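PDB 3CYM: HRDC domain-containing protein, which is of unknown function but probably binds nucleic acid and trims it as a 3'-5' exonuclease related to ribonuclease D. Local coordinates for residues L24-A35 against A80-V91. Numbering follows the deposited sequence. Where two conformers were deposited one is given.
Sequences LPAFRDYCSELA and AGADWNDFNRAV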
loop_
_atom_site.group_PDB
_atom_site.type_symbol
_atom_site.label_atom_id
_atom_site.label_comp_id
_atom_site.label_asym_id
_atom_site.label_seq_id
_atom_site.Cartn_x
_atom_site.Cartn_y
_atom_site.Cartn_z
ATOM N N LEU A 24 6.799 -20.460 20.314
ATOM C CA LEU A 24 7.518 -21.399 19.452
ATOM C C LEU A 24 6.829 -22.767 19.260
ATOM O O LEU A 24 6.681 -23.191 18.110
ATOM C CB LEU A 24 8.990 -21.560 19.875
ATOM C CG LEU A 24 9.876 -22.478 19.017
ATOM C CD1 LEU A 24 10.189 -21.843 17.671
ATOM C CD2 LEU A 24 11.160 -22.858 19.745
ATOM N N PRO A 25 6.375 -23.445 20.353
ATOM C CA PRO A 25 5.666 -24.714 20.105
ATOM C C PRO A 25 4.395 -24.583 19.257
ATOM O O PRO A 25 4.126 -25.453 18.435
ATOM C CB PRO A 25 5.307 -25.206 21.514
ATOM C CG PRO A 25 6.277 -24.541 22.404
ATOM C CD PRO A 25 6.467 -23.181 21.805
ATOM N N ALA A 26 3.648 -23.496 19.436
ATOM C CA ALA A 26 2.408 -23.285 18.679
ATOM C C ALA A 26 2.680 -22.975 17.207
ATOM O O ALA A 26 1.878 -23.323 16.339
ATOM C CB ALA A 26 1.569 -22.190 19.311
ATOM N N PHE A 27 3.820 -22.330 16.951
ATOM C CA PHE A 27 4.325 -22.076 15.599
ATOM C C PHE A 27 4.761 -23.354 14.869
ATOM O O PHE A 27 4.405 -23.557 13.701
ATOM C CB PHE A 27 5.483 -21.067 15.652
ATOM C CG PHE A 27 6.111 -20.789 14.313
ATOM C CD1 PHE A 27 5.524 -19.884 13.432
ATOM C CD2 PHE A 27 7.297 -21.430 13.933
ATOM C CE1 PHE A 27 6.095 -19.625 12.192
ATOM C CE2 PHE A 27 7.874 -21.185 12.689
ATOM C CZ PHE A 27 7.275 -20.276 11.815
ATOM N N ARG A 28 5.543 -24.200 15.550
ATOM C CA ARG A 28 5.989 -25.472 14.986
ATOM C C ARG A 28 4.799 -26.398 14.740
ATOM O O ARG A 28 4.836 -27.219 13.830
ATOM C CB ARG A 28 7.009 -26.188 15.886
ATOM C CG ARG A 28 8.190 -25.352 16.391
ATOM C CD ARG A 28 9.286 -25.102 15.354
ATOM N NE ARG A 28 10.379 -26.081 15.413
ATOM C CZ ARG A 28 10.656 -26.977 14.459
ATOM N NH1 ARG A 28 9.923 -27.038 13.351
ATOM N NH2 ARG A 28 11.674 -27.819 14.612
ATOM N N ASP A 29 3.755 -26.263 15.555
ATOM C CA ASP A 29 2.541 -27.063 15.390
ATOM C C ASP A 29 1.748 -26.652 14.153
ATOM O O ASP A 29 1.291 -27.511 13.391
ATOM C CB ASP A 29 1.638 -26.989 16.631
ATOM C CG ASP A 29 0.364 -27.820 16.477
ATOM O OD1 ASP A 29 0.463 -29.010 16.095
ATOM O OD2 ASP A 29 -0.738 -27.288 16.734
ATOM N N TYR A 30 1.580 -25.345 13.964
ATOM C CA TYR A 30 0.855 -24.831 12.804
ATOM C C TYR A 30 1.588 -25.122 11.506
ATOM O O TYR A 30 0.959 -25.480 10.526
ATOM C CB TYR A 30 0.551 -23.331 12.926
ATOM C CG TYR A 30 -0.433 -22.849 11.881
ATOM C CD1 TYR A 30 -1.750 -23.293 11.886
ATOM C CD2 TYR A 30 -0.045 -21.955 10.878
ATOM C CE1 TYR A 30 -2.664 -22.860 10.930
ATOM C CE2 TYR A 30 -0.961 -21.516 9.918
ATOM C CZ TYR A 30 -2.262 -21.978 9.949
ATOM O OH TYR A 30 -3.169 -21.567 9.002
ATOM N N CYS A 31 2.913 -24.994 11.516
ATOM C CA CYS A 31 3.737 -25.360 10.360
ATOM C C CYS A 31 3.563 -26.814 9.927
ATOM O O CYS A 31 3.464 -27.094 8.735
ATOM C CB CYS A 31 5.209 -25.062 10.633
ATOM S SG CYS A 31 5.611 -23.301 10.564
ATOM N N SER A 32 3.523 -27.727 10.897
ATOM C CA SER A 32 3.235 -29.152 10.662
ATOM C C SER A 32 1.877 -29.388 10.016
ATOM O O SER A 32 1.745 -30.204 9.096
ATOM C CB SER A 32 3.286 -29.921 11.984
ATOM O OG SER A 32 4.609 -30.317 12.275
ATOM N N GLU A 33 0.870 -28.673 10.515
ATOM C CA GLU A 33 -0.486 -28.738 9.968
ATOM C C GLU A 33 -0.558 -28.180 8.547
ATOM O O GLU A 33 -1.312 -28.684 7.712
ATOM C CB GLU A 33 -1.456 -28.001 10.888
ATOM C CG GLU A 33 -1.620 -28.658 12.246
ATOM C CD GLU A 33 -2.316 -29.993 12.161
ATOM O OE1 GLU A 33 -1.694 -31.021 12.519
ATOM O OE2 GLU A 33 -3.484 -30.012 11.720
ATOM N N LEU A 34 0.236 -27.142 8.280
ATOM C CA LEU A 34 0.354 -26.575 6.937
ATOM C C LEU A 34 1.057 -27.519 5.981
ATOM O O LEU A 34 0.767 -27.519 4.793
ATOM C CB LEU A 34 1.115 -25.254 6.965
ATOM C CG LEU A 34 0.417 -24.018 7.540
ATOM C CD1 LEU A 34 1.334 -22.834 7.387
ATOM C CD2 LEU A 34 -0.933 -23.737 6.887
ATOM N N ALA A 35 1.989 -28.309 6.517
ATOM C CA ALA A 35 2.757 -29.276 5.742
ATOM C C ALA A 35 1.888 -30.477 5.403
ATOM O O ALA A 35 2.072 -31.115 4.363
ATOM C CB ALA A 35 3.997 -29.702 6.521
ATOM N N ALA A 80 10.512 -15.384 20.422
ATOM C CA ALA A 80 10.535 -16.816 20.720
ATOM C C ALA A 80 11.561 -17.557 19.858
ATOM O O ALA A 80 11.837 -18.740 20.092
ATOM C CB ALA A 80 9.149 -17.430 20.550
ATOM N N GLY A 81 12.119 -16.857 18.868
ATOM C CA GLY A 81 13.124 -17.425 17.977
ATOM C C GLY A 81 12.545 -18.397 16.966
ATOM O O GLY A 81 13.156 -19.428 16.662
ATOM N N ALA A 82 11.355 -18.079 16.462
ATOM C CA ALA A 82 10.751 -18.840 15.377
ATOM C C ALA A 82 11.532 -18.595 14.089
ATOM O O ALA A 82 12.010 -17.488 13.834
ATOM C CB ALA A 82 9.285 -18.472 15.201
ATOM N N ASP A 83 11.678 -19.653 13.304
ATOM C CA ASP A 83 12.357 -19.606 12.025
ATOM C C ASP A 83 11.262 -19.589 10.957
ATOM O O ASP A 83 10.491 -20.538 10.839
ATOM C CB ASP A 83 13.241 -20.858 11.908
ATOM C CG ASP A 83 14.186 -20.833 10.713
ATOM O OD1 ASP A 83 14.923 -21.830 10.547
ATOM O OD2 ASP A 83 14.205 -19.848 9.948
ATOM N N TRP A 84 11.180 -18.502 10.195
ATOM C CA TRP A 84 10.171 -18.378 9.143
ATOM C C TRP A 84 10.462 -19.275 7.936
ATOM O O TRP A 84 9.612 -19.429 7.054
ATOM C CB TRP A 84 9.957 -16.909 8.724
ATOM C CG TRP A 84 8.999 -16.167 9.634
ATOM C CD1 TRP A 84 9.319 -15.215 10.564
ATOM C CD2 TRP A 84 7.573 -16.340 9.713
ATOM N NE1 TRP A 84 8.185 -14.782 11.210
ATOM C CE2 TRP A 84 7.099 -15.453 10.708
ATOM C CE3 TRP A 84 6.650 -17.152 9.033
ATOM C CZ2 TRP A 84 5.737 -15.355 11.044
ATOM C CZ3 TRP A 84 5.297 -17.058 9.370
ATOM C CH2 TRP A 84 4.856 -16.160 10.369
ATOM N N ASN A 85 11.661 -19.865 7.920
ATOM C CA ASN A 85 12.048 -20.808 6.875
ATOM C C ASN A 85 11.346 -22.155 7.059
ATOM O O ASN A 85 11.184 -22.910 6.104
ATOM C CB ASN A 85 13.573 -20.983 6.823
ATOM C CG ASN A 85 14.286 -19.843 6.084
ATOM O OD1 ASN A 85 15.164 -20.091 5.257
ATOM N ND2 ASN A 85 13.923 -18.596 6.390
ATOM N N ASP A 86 10.919 -22.442 8.291
ATOM C CA ASP A 86 10.108 -23.626 8.584
ATOM C C ASP A 86 8.771 -23.499 7.872
ATOM O O ASP A 86 8.250 -24.474 7.335
ATOM C CB ASP A 86 9.848 -23.768 10.084
ATOM C CG ASP A 86 11.116 -23.949 10.895
ATOM O OD1 ASP A 86 12.170 -24.297 10.316
ATOM O OD2 ASP A 86 11.048 -23.741 12.125
ATOM N N PHE A 87 8.235 -22.280 7.879
ATOM C CA PHE A 87 6.996 -21.934 7.200
ATOM C C PHE A 87 7.061 -22.177 5.692
ATOM O O PHE A 87 6.158 -22.778 5.128
ATOM C CB PHE A 87 6.635 -20.470 7.486
ATOM C CG PHE A 87 5.284 -20.085 6.998
ATOM C CD1 PHE A 87 4.183 -20.217 7.820
ATOM C CD2 PHE A 87 5.103 -19.603 5.705
ATOM C CE1 PHE A 87 2.932 -19.873 7.363
ATOM C CE2 PHE A 87 3.851 -19.267 5.241
ATOM C CZ PHE A 87 2.765 -19.412 6.064
ATOM N N ASN A 88 8.125 -21.697 5.054
ATOM C CA ASN A 88 8.340 -21.867 3.617
ATOM C C ASN A 88 8.440 -23.325 3.189
ATOM O O ASN A 88 7.946 -23.712 2.120
ATOM C CB ASN A 88 9.625 -21.157 3.198
ATOM C CG ASN A 88 9.551 -19.668 3.373
ATOM O OD1 ASN A 88 8.517 -19.046 3.113
ATOM N ND2 ASN A 88 10.657 -19.076 3.800
ATOM N N ARG A 89 9.103 -24.119 4.025
ATOM C CA ARG A 89 9.285 -25.545 3.776
ATOM C C ARG A 89 7.971 -26.288 3.953
ATOM O O ARG A 89 7.670 -27.219 3.203
ATOM C CB ARG A 89 10.383 -26.111 4.684
ATOM C CG ARG A 89 11.771 -25.513 4.379
ATOM C CD ARG A 89 12.924 -26.236 5.058
ATOM N NE ARG A 89 12.793 -26.268 6.510
ATOM C CZ ARG A 89 12.539 -27.364 7.216
ATOM N NH1 ARG A 89 12.397 -28.534 6.604
ATOM N NH2 ARG A 89 12.431 -27.288 8.536
ATOM N N ALA A 90 7.184 -25.844 4.928
ATOM C CA ALA A 90 5.853 -26.391 5.176
ATOM C C ALA A 90 4.872 -26.126 4.023
ATOM O O ALA A 90 4.046 -26.977 3.692
ATOM C CB ALA A 90 5.309 -25.833 6.468
ATOM N N VAL A 91 4.976 -24.950 3.413
ATOM C CA VAL A 91 4.028 -24.495 2.387
ATOM C C VAL A 91 4.501 -24.884 0.975
ATOM O O VAL A 91 3.698 -25.264 0.100
ATOM C CB VAL A 91 3.794 -22.951 2.523
ATOM C CG1 VAL A 91 3.097 -22.353 1.306
ATOM C CG2 VAL A 91 3.003 -22.641 3.793
#
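The carboxylate of D86 is shared by two arginines. Across the contact, R28 brings NH1 to 3.7 Å from D86 OD2, a long salt bridge with the oxygen over the guanidinium face, so that charge alone attracts. One turn after D86, R89 NH2 gives a weak hydrogen bond, also a salt bridge, to D86 OD1. An aspartate suits this partly exposed spot, since its charge is likely to offset both arginines.

Inward from this network, buried F27 fills the seam. With CG anti to the backbone N (chi1 177°), its ring lies against residues 82-84. A flat ring suits the site: A82 CB lies over one face, 3.9 Å from the F27 ring centroid in a CH-pi contact, C31 SG covers the opposite face, and the edge meets the face of W84 in a T-shaped stack, planes at 79°. D83 O sits at the ring edge, 3.3 Å from F27 CE2. An alanine here is likely to open a gap between A82 and W84, leaving the indole without its edge partner.

Farther on, the small A90 lets the nearly parallel helices (17°) close in: A90 CB is 3.2 Å from C31 O. L34 CD1 packs against F87 CE1 at 3.4 Å, and both side chains reach L41 of the sheet. Apolar and aromatic contacts thus pair these helices on the exonuclease sheet, with looser charges at the solvent side.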